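Local structure of adenylation domain (Streptomyces sp., 5N9X) at residues A383-T388 against R400-G405; F188-R193 against P340-T345. The protein is an adenylation domain of the ANL (AMP-binding enzyme) superfamily, modelled with ATP, a magnesium ion and threonine. All blocks are in the same frame, centred on the assembly; numbering follows the deposited sequence.

Contact 1: A383-T388 against R400-G405; sequences AERFTT and RYYHSG
Arg385 O, at the end of helix 379-385, is held by the strand across from it: His403 N donates a 2.7 Å bond to Arg385 O, and Tyr402 CA adds a CA-H...O contact to the same oxygen. From there the chain runs on as an antiparallel beta hairpin, strand 386-388 against strand 400-410. Thr387 and Tyr401 form its hydrogen-bonded pair, and Phe386 with Tyr402 is a non-hydrogen-bonded pair.

On the sheet face that carries Phe386 and Tyr402, Tyr402 CD1 lies over one face of the phenyl ring, 3.5 Å from Phe386 CZ, with the two ring planes turned 48° apart. Arg400, extended from CG to NE, lays its guanidinium nearly parallel to the phenyl plane (12°), with NH2 3.4 Å from Phe386 CD2; its NH1 is taken by Ser372 O. The Arg385 side chain runs beside Tyr402, pointing the same way, its CB 3.9 Å from Tyr402 CE1, and Tyr375 OH ties the two together by bonding both Arg385 NH1 and Tyr402 OH.

Thr387 chi1 of 52° sets OG1 between the backbone N and the carbonyl carbon, facing the imidazole of His403, whose other neighbours include the stacked ring of Trp365. A 2.6 Å hydrogen bond joins Thr387 OG1 to His403 NE2 at the ring edge, near its plane.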
ATOM      1  N   ALA A 383      15.001 -13.842  10.090  1.00 22.93           N
ATOM      2  CA  ALA A 383      16.007 -14.823   9.711  1.00 32.59           C
ATOM      3  C   ALA A 383      15.672 -15.513   8.396  1.00 21.15           C
ATOM      4  O   ALA A 383      16.549 -15.710   7.572  1.00 25.76           O
ATOM      5  CB  ALA A 383      16.171 -15.862  10.828  1.00 25.59           C
ATOM      6  N   GLU A 384      14.404 -15.873   8.206  1.00 22.07           N
ATOM      7  CA  GLU A 384      13.978 -16.603   7.016  1.00 24.34           C
ATOM      8  C   GLU A 384      13.867 -15.779   5.744  1.00 31.61           C
ATOM      9  O   GLU A 384      14.239 -16.252   4.669  1.00 37.31           O
ATOM     10  CB  GLU A 384      12.628 -17.271   7.254  1.00 24.69           C
ATOM     11  CG  GLU A 384      12.627 -18.342   8.292  1.00 29.26           C
ATOM     12  CD  GLU A 384      11.222 -18.660   8.756  1.00 44.34           C
ATOM     13  OE1 GLU A 384      11.067 -19.232   9.865  1.00 40.63           O
ATOM     14  OE2 GLU A 384      10.273 -18.292   8.018  1.00 43.44           O
ATOM     15  N   ARG A 385      13.339 -14.564   5.860  1.00 26.42           N
ATOM     16  CA  ARG A 385      12.963 -13.780   4.689  1.00 21.77           C
ATOM     17  C   ARG A 385      13.982 -12.715   4.283  1.00 19.56           C
ATOM     18  O   ARG A 385      13.901 -12.160   3.190  1.00 19.60           O
ATOM     19  CB  ARG A 385      11.598 -13.138   4.935  1.00 22.92           C
ATOM     20  CG  ARG A 385      10.462 -14.126   5.007  1.00 24.83           C
ATOM     21  CD  ARG A 385       9.164 -13.377   5.122  1.00 32.59           C
ATOM     22  NE  ARG A 385       8.002 -14.255   5.110  1.00 41.23           N
ATOM     23  CZ  ARG A 385       6.750 -13.819   5.232  1.00 43.99           C
ATOM     24  NH1 ARG A 385       6.508 -12.520   5.356  1.00 32.75           N
ATOM     25  NH2 ARG A 385       5.735 -14.676   5.206  1.00 43.45           N
ATOM     26  N   PHE A 386      14.930 -12.432   5.168  1.00 23.04           N
ATOM     27  CA  PHE A 386      16.047 -11.535   4.867  1.00 26.73           C
ATOM     28  C   PHE A 386      17.339 -12.326   5.016  1.00 26.19           C
ATOM     29  O   PHE A 386      17.739 -12.619   6.150  1.00 28.79           O
ATOM     30  CB  PHE A 386      16.088 -10.321   5.820  1.00 21.82           C
ATOM     31  CG  PHE A 386      14.861  -9.448   5.784  1.00 21.67           C
ATOM     32  CD1 PHE A 386      13.726  -9.795   6.502  1.00 21.91           C
ATOM     33  CD2 PHE A 386      14.860  -8.251   5.069  1.00 18.55           C
ATOM     34  CE1 PHE A 386      12.601  -8.973   6.490  1.00 25.25           C
ATOM     35  CE2 PHE A 386      13.748  -7.430   5.057  1.00 17.91           C
ATOM     36  CZ  PHE A 386      12.614  -7.793   5.764  1.00 19.06           C
ATOM     37  N   THR A 387      17.986 -12.667   3.900  1.00 24.89           N
ATOM     38  CA  THR A 387      19.170 -13.531   3.918  1.00 28.76           C
ATOM     39  C   THR A 387      20.390 -12.886   3.257  1.00 32.16           C
ATOM     40  O   THR A 387      20.253 -12.081   2.332  1.00 33.84           O
ATOM     41  CB  THR A 387      18.883 -14.874   3.220  1.00 22.97           C
ATOM     42  OG1 THR A 387      18.336 -14.632   1.911  1.00 32.56           O
ATOM     43  CG2 THR A 387      17.880 -15.642   4.010  1.00 21.14           C
ATOM     44  N   THR A 388      21.576 -13.236   3.754  1.00 35.47           N
ATOM     45  CA  THR A 388      22.855 -12.851   3.145  1.00 33.78           C
ATOM     46  C   THR A 388      23.666 -14.118   2.898  1.00 43.94           C
ATOM     47  O   THR A 388      23.808 -14.955   3.800  1.00 35.46           O
ATOM     48  CB  THR A 388      23.679 -11.898   4.041  1.00 36.11           C
ATOM     49  OG1 THR A 388      22.842 -10.853   4.557  1.00 34.96           O
ATOM     50  CG2 THR A 388      24.852 -11.298   3.274  1.00 30.54           C
ATOM     51  N   ARG A 400      22.144  -8.511   0.615  1.00 30.28           N
ATOM     52  CA  ARG A 400      21.131  -8.920   1.577  1.00 30.18           C
ATOM     53  C   ARG A 400      19.786  -8.961   0.834  1.00 34.21           C
ATOM     54  O   ARG A 400      19.307  -7.923   0.369  1.00 32.41           O
ATOM     55  CB  ARG A 400      21.096  -7.944   2.759  1.00 23.07           C
ATOM     56  CG  ARG A 400      20.239  -8.367   3.927  1.00 22.23           C
ATOM     57  CD  ARG A 400      20.490  -7.508   5.157  1.00 19.01           C
ATOM     58  NE  ARG A 400      19.333  -7.552   6.049  1.00 27.37           N
ATOM     59  CZ  ARG A 400      18.317  -6.695   6.012  1.00 18.19           C
ATOM     60  NH1 ARG A 400      18.300  -5.695   5.146  1.00 17.92           N
ATOM     61  NH2 ARG A 400      17.316  -6.837   6.860  1.00 31.78           N
ATOM     62  N   TYR A 401      19.198 -10.146   0.692  1.00 23.26           N
ATOM     63  CA  TYR A 401      18.016 -10.314  -0.149  1.00 22.74           C
ATOM     64  C   TYR A 401      16.749 -10.422   0.702  1.00 23.05           C
ATOM     65  O   TYR A 401      16.744 -11.147   1.685  1.00 23.18           O
ATOM     66  CB  TYR A 401      18.147 -11.575  -1.025  1.00 21.57           C
ATOM     67  CG  TYR A 401      19.045 -11.430  -2.233  1.00 28.10           C
ATOM     68  CD1 TYR A 401      18.622 -10.727  -3.370  1.00 29.26           C
ATOM     69  CD2 TYR A 401      20.309 -12.020  -2.254  1.00 24.88           C
ATOM     70  CE1 TYR A 401      19.458 -10.587  -4.483  1.00 25.27           C
ATOM     71  CE2 TYR A 401      21.150 -11.894  -3.355  1.00 22.01           C
ATOM     72  CZ  TYR A 401      20.723 -11.183  -4.466  1.00 29.83           C
ATOM     73  OH  TYR A 401      21.563 -11.068  -5.551  1.00 22.47           O
ATOM     74  N   TYR A 402      15.680  -9.722   0.324  1.00 21.02           N
ATOM     75  CA  TYR A 402      14.369  -9.986   0.916  1.00 19.50           C
ATOM     76  C   TYR A 402      13.569 -10.912   0.011  1.00 20.34           C
ATOM     77  O   TYR A 402      13.417 -10.674  -1.202  1.00 19.31           O
ATOM     78  CB  TYR A 402      13.556  -8.702   1.176  1.00 12.11           C
ATOM     79  CG  TYR A 402      12.123  -9.016   1.588  1.00 10.09           C
ATOM     80  CD1 TYR A 402      11.846  -9.500   2.858  1.00 11.94           C
ATOM     81  CD2 TYR A 402      11.065  -8.858   0.704  1.00 10.46           C
ATOM     82  CE1 TYR A 402      10.562  -9.810   3.249  1.00 11.39           C
ATOM     83  CE2 TYR A 402       9.762  -9.156   1.083  1.00 11.42           C
ATOM     84  CZ  TYR A 402       9.522  -9.631   2.365  1.00 13.98           C
ATOM     85  OH  TYR A 402       8.250  -9.927   2.786  1.00 12.49           O
ATOM     86  N   HIS A 403      13.047 -11.967   0.609  1.00 16.98           N
ATOM     87  CA  HIS A 403      12.283 -12.938  -0.142  1.00 18.03           C
ATOM     88  C   HIS A 403      10.831 -12.487  -0.148  1.00 19.26           C
ATOM     89  O   HIS A 403      10.179 -12.468   0.888  1.00 17.92           O
ATOM     90  CB  HIS A 403      12.448 -14.340   0.458  1.00 26.07           C
ATOM     91  CG  HIS A 403      13.881 -14.761   0.646  1.00 31.45           C
ATOM     92  ND1 HIS A 403      14.231 -15.957   1.235  1.00 34.36           N
ATOM     93  CD2 HIS A 403      15.042 -14.152   0.319  1.00 31.09           C
ATOM     94  CE1 HIS A 403      15.550 -16.064   1.264  1.00 25.66           C
ATOM     95  NE2 HIS A 403      16.067 -14.984   0.720  1.00 32.80           N
ATOM     96  N   SER A 404      10.333 -12.109  -1.317  1.00 22.37           N
ATOM     97  CA  SER A 404       9.019 -11.495  -1.422  1.00 21.62           C
ATOM     98  C   SER A 404       7.892 -12.499  -1.203  1.00 22.86           C
ATOM     99  O   SER A 404       6.781 -12.133  -0.803  1.00 22.87           O
ATOM    100  CB  SER A 404       8.859 -10.826  -2.795  1.00 18.04           C
ATOM    101  OG  SER A 404       8.595 -11.784  -3.804  1.00 21.66           O
ATOM    102  N   GLY A 405       8.173 -13.762  -1.499  1.00 22.74           N
ATOM    103  CA  GLY A 405       7.143 -14.787  -1.495  1.00 20.81           C
ATOM    104  C   GLY A 405       6.207 -14.621  -2.680  1.00 24.54           C
ATOM    105  O   GLY A 405       5.072 -15.109  -2.666  1.00 20.72           O
TER

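Contact 2: F188-R193 against P340-T345; sequences FEACSR and PLPGFT
Residues 188-191 of helix 181-191 face a type I beta turn, Leu341 to Phe344, which links strand 336-340 to strand 345-349. Between the backbones the nearest pair of CA atoms is that of Ala190 and Pro342, 5.2 Å apart. The turn is closed by its own bond, Phe344 N to Leu341 O at 2.8 Å, and it touches the helix by van der Waals packing.

Ala190 carries most of the meeting. Its methyl points at the turn, with Ala190 CB 3.8 Å from Leu341 CB and 4.2 Å from Gly343 N, so it rests on the start of the turn and its backbone together. The pyrrolidine of Pro342 lies against the helix carbonyl: Pro342 CG is 3.3 Å from Ala190 O, with Pro342 CD also close to that oxygen. Leu341 has CG anti to its carbonyl carbon (chi1 -56°), and Leu341 CD2 comes to 4.3 Å from Cys191 SG, a loose apolar contact. The side chains of Cys191 and Leu341 both touch Met310 of strand 306-310. Cys191 also packs on Trp216 of helix 213-222, while Gln370 touches both Ala190 and Leu341.

With 146 residues between its two segments, this is tertiary packing within the AMP-binding region: the helix packs by the methyl of Ala190 against a proline-containing beta turn that joins two strands of the large mixed sheet.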
ATOM      1  N   PHE A 188      12.613   7.735  -3.434  1.00 15.35           N
ATOM      2  CA  PHE A 188      12.433   8.902  -4.302  1.00 20.85           C
ATOM      3  C   PHE A 188      13.629   9.156  -5.185  1.00 16.86           C
ATOM      4  O   PHE A 188      13.453   9.599  -6.311  1.00 20.32           O
ATOM      5  CB  PHE A 188      12.069  10.148  -3.471  1.00  9.64           C
ATOM      6  CG  PHE A 188      10.657  10.106  -2.961  1.00 17.27           C
ATOM      7  CD1 PHE A 188       9.604  10.571  -3.751  1.00  9.05           C
ATOM      8  CD2 PHE A 188      10.365   9.508  -1.729  1.00 11.64           C
ATOM      9  CE1 PHE A 188       8.298  10.493  -3.295  1.00 12.84           C
ATOM     10  CE2 PHE A 188       9.064   9.423  -1.272  1.00  8.65           C
ATOM     11  CZ  PHE A 188       8.027   9.909  -2.057  1.00  9.66           C
ATOM     12  N   GLU A 189      14.838   8.853  -4.721  1.00 14.37           N
ATOM     13  CA  GLU A 189      15.953   8.895  -5.667  1.00 17.97           C
ATOM     14  C   GLU A 189      15.790   7.847  -6.796  1.00 19.47           C
ATOM     15  O   GLU A 189      15.994   8.168  -7.960  1.00 16.71           O
ATOM     16  CB  GLU A 189      17.304   8.732  -4.963  1.00 19.06           C
ATOM     17  CG  GLU A 189      18.467   9.416  -5.715  1.00 31.86           C
ATOM     18  CD  GLU A 189      18.348  10.960  -5.764  1.00 42.39           C
ATOM     19  OE1 GLU A 189      18.172  11.581  -4.691  1.00 35.00           O
ATOM     20  OE2 GLU A 189      18.431  11.549  -6.880  1.00 36.79           O
ATOM     21  N   ALA A 190      15.389   6.622  -6.470  1.00 14.72           N
ATOM     22  CA  ALA A 190      15.211   5.600  -7.506  1.00 19.84           C
ATOM     23  C   ALA A 190      14.201   6.033  -8.588  1.00 24.70           C
ATOM     24  O   ALA A 190      14.309   5.628  -9.756  1.00 18.05           O
ATOM     25  CB  ALA A 190      14.772   4.284  -6.882  1.00 14.10           C
ATOM     26  N   CYS A 191      13.230   6.851  -8.179  1.00 19.21           N
ATOM     27  CA  CYS A 191      12.104   7.236  -9.021  1.00 17.38           C
ATOM     28  C   CYS A 191      12.308   8.563  -9.755  1.00 16.39           C
ATOM     29  O   CYS A 191      11.513   8.940 -10.612  1.00 21.76           O
ATOM     30  CB  CYS A 191      10.853   7.334  -8.165  1.00 16.41           C
ATOM     31  SG  CYS A 191      10.186   5.767  -7.689  1.00 16.27           S
ATOM     32  N   SER A 192      13.371   9.263  -9.383  1.00 21.14           N
ATOM     33  CA  SER A 192      13.692  10.600  -9.871  1.00 26.16           C
ATOM     34  C   SER A 192      13.694  10.738 -11.399  1.00 26.97           C
ATOM     35  O   SER A 192      13.298  11.773 -11.932  1.00 21.09           O
ATOM     36  CB  SER A 192      15.053  11.008  -9.325  1.00 22.22           C
ATOM     37  OG  SER A 192      16.072  10.540 -10.192  1.00 23.84           O
ATOM     38  N   ARG A 193      14.148   9.694 -12.090  1.00 25.46           N
ATOM     39  CA  ARG A 193      14.229   9.714 -13.547  1.00 26.57           C
ATOM     40  C   ARG A 193      13.094   8.993 -14.283  1.00 30.56           C
ATOM     41  O   ARG A 193      12.859   9.256 -15.463  1.00 36.74           O
ATOM     42  CB  ARG A 193      15.576   9.139 -14.000  1.00 32.94           C
ATOM     43  CG  ARG A 193      16.698  10.163 -13.973  1.00 37.73           C
ATOM     44  CD  ARG A 193      18.056   9.546 -14.256  1.00 40.06           C
ATOM     45  NE  ARG A 193      19.109  10.558 -14.376  1.00 53.34           N
ATOM     46  CZ  ARG A 193      20.388  10.354 -14.053  1.00 59.92           C
ATOM     47  NH1 ARG A 193      20.777   9.176 -13.578  1.00 65.14           N
ATOM     48  NH2 ARG A 193      21.283  11.323 -14.198  1.00 58.56           N
ATOM     49  N   PRO A 340      12.886  -3.817 -11.783  1.00 20.99           N
ATOM     50  CA  PRO A 340      13.211  -3.278 -10.459  1.00 22.43           C
ATOM     51  C   PRO A 340      13.632  -1.807 -10.505  1.00 21.05           C
ATOM     52  O   PRO A 340      14.277  -1.409 -11.468  1.00 22.63           O
ATOM     53  CB  PRO A 340      14.370  -4.168 -10.010  1.00 18.53           C
ATOM     54  CG  PRO A 340      14.039  -5.508 -10.625  1.00 19.17           C
ATOM     55  CD  PRO A 340      13.451  -5.169 -11.982  1.00 25.18           C
ATOM     56  N   LEU A 341      13.262  -1.010  -9.507  1.00 19.44           N
ATOM     57  CA  LEU A 341      13.790   0.361  -9.415  1.00 22.96           C
ATOM     58  C   LEU A 341      15.310   0.367  -9.379  1.00 19.33           C
ATOM     59  O   LEU A 341      15.917  -0.571  -8.864  1.00 18.33           O
ATOM     60  CB  LEU A 341      13.230   1.093  -8.191  1.00 13.31           C
ATOM     61  CG  LEU A 341      11.701   1.118  -8.188  1.00 13.46           C
ATOM     62  CD1 LEU A 341      11.099   1.622  -6.864  1.00 13.23           C
ATOM     63  CD2 LEU A 341      11.202   1.957  -9.380  1.00 13.04           C
ATOM     64  N   PRO A 342      15.926   1.415  -9.968  1.00 20.47           N
ATOM     65  CA  PRO A 342      17.385   1.586 -10.031  1.00 25.12           C
ATOM     66  C   PRO A 342      18.150   1.116  -8.792  1.00 24.41           C
ATOM     67  O   PRO A 342      19.194   0.482  -8.942  1.00 37.15           O
ATOM     68  CB  PRO A 342      17.541   3.098 -10.241  1.00 14.64           C
ATOM     69  CG  PRO A 342      16.388   3.423 -11.132  1.00 14.32           C
ATOM     70  CD  PRO A 342      15.248   2.444 -10.776  1.00 14.36           C
ATOM     71  N   GLY A 343      17.672   1.376  -7.591  1.00 19.98           N
ATOM     72  CA  GLY A 343      18.473   0.913  -6.450  1.00 33.02           C
ATOM     73  C   GLY A 343      18.658  -0.604  -6.287  1.00 22.00           C
ATOM     74  O   GLY A 343      19.614  -1.066  -5.660  1.00 18.49           O
ATOM     75  N   PHE A 344      17.728  -1.374  -6.845  1.00 18.52           N
ATOM     76  CA  PHE A 344      17.637  -2.812  -6.609  1.00 18.98           C
ATOM     77  C   PHE A 344      18.505  -3.715  -7.452  1.00 20.89           C
ATOM     78  O   PHE A 344      18.648  -3.521  -8.664  1.00 21.04           O
ATOM     79  CB  PHE A 344      16.196  -3.279  -6.820  1.00 15.48           C
ATOM     80  CG  PHE A 344      15.245  -2.719  -5.839  1.00 17.79           C
ATOM     81  CD1 PHE A 344      15.091  -3.335  -4.604  1.00 13.92           C
ATOM     82  CD2 PHE A 344      14.485  -1.587  -6.139  1.00 12.09           C
ATOM     83  CE1 PHE A 344      14.207  -2.829  -3.672  1.00 20.64           C
ATOM     84  CE2 PHE A 344      13.598  -1.076  -5.210  1.00 14.26           C
ATOM     85  CZ  PHE A 344      13.457  -1.697  -3.976  1.00 13.96           C
ATOM     86  N   THR A 345      19.027  -4.751  -6.814  1.00 20.17           N
ATOM     87  CA  THR A 345      19.394  -5.948  -7.563  1.00 25.97           C
ATOM     88  C   THR A 345      18.414  -7.045  -7.140  1.00 19.84           C
ATOM     89  O   THR A 345      17.812  -6.972  -6.070  1.00 26.74           O
ATOM     90  CB  THR A 345      20.854  -6.377  -7.340  1.00 15.32           C
ATOM     91  OG1 THR A 345      21.013  -6.862  -6.008  1.00 30.02           O
ATOM     92  CG2 THR A 345      21.771  -5.224  -7.555  1.00 14.98           C
TER

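How the contacts relate
Contact 2 and contact 1 follow one another along the chain, their centres 20 Å apart, and the second segments of both belong to or join strands of the same large mixed sheet. They meet weakly, by packing of Tyr401 OH against Thr345 OG1 at 4.3 Å. Contact 1 lies close to ATP and the magnesium ion: the side chain of Arg385 is about 5 Å from the bound ATP, and that of Tyr402 about 5 Å from the magnesium ion. Contact 2 stands further back, with the Leu341 side chain about 10 Å from the bound threonine and about 11 Å from ATP, yet Leu341 touches His319 of the threonine pocket.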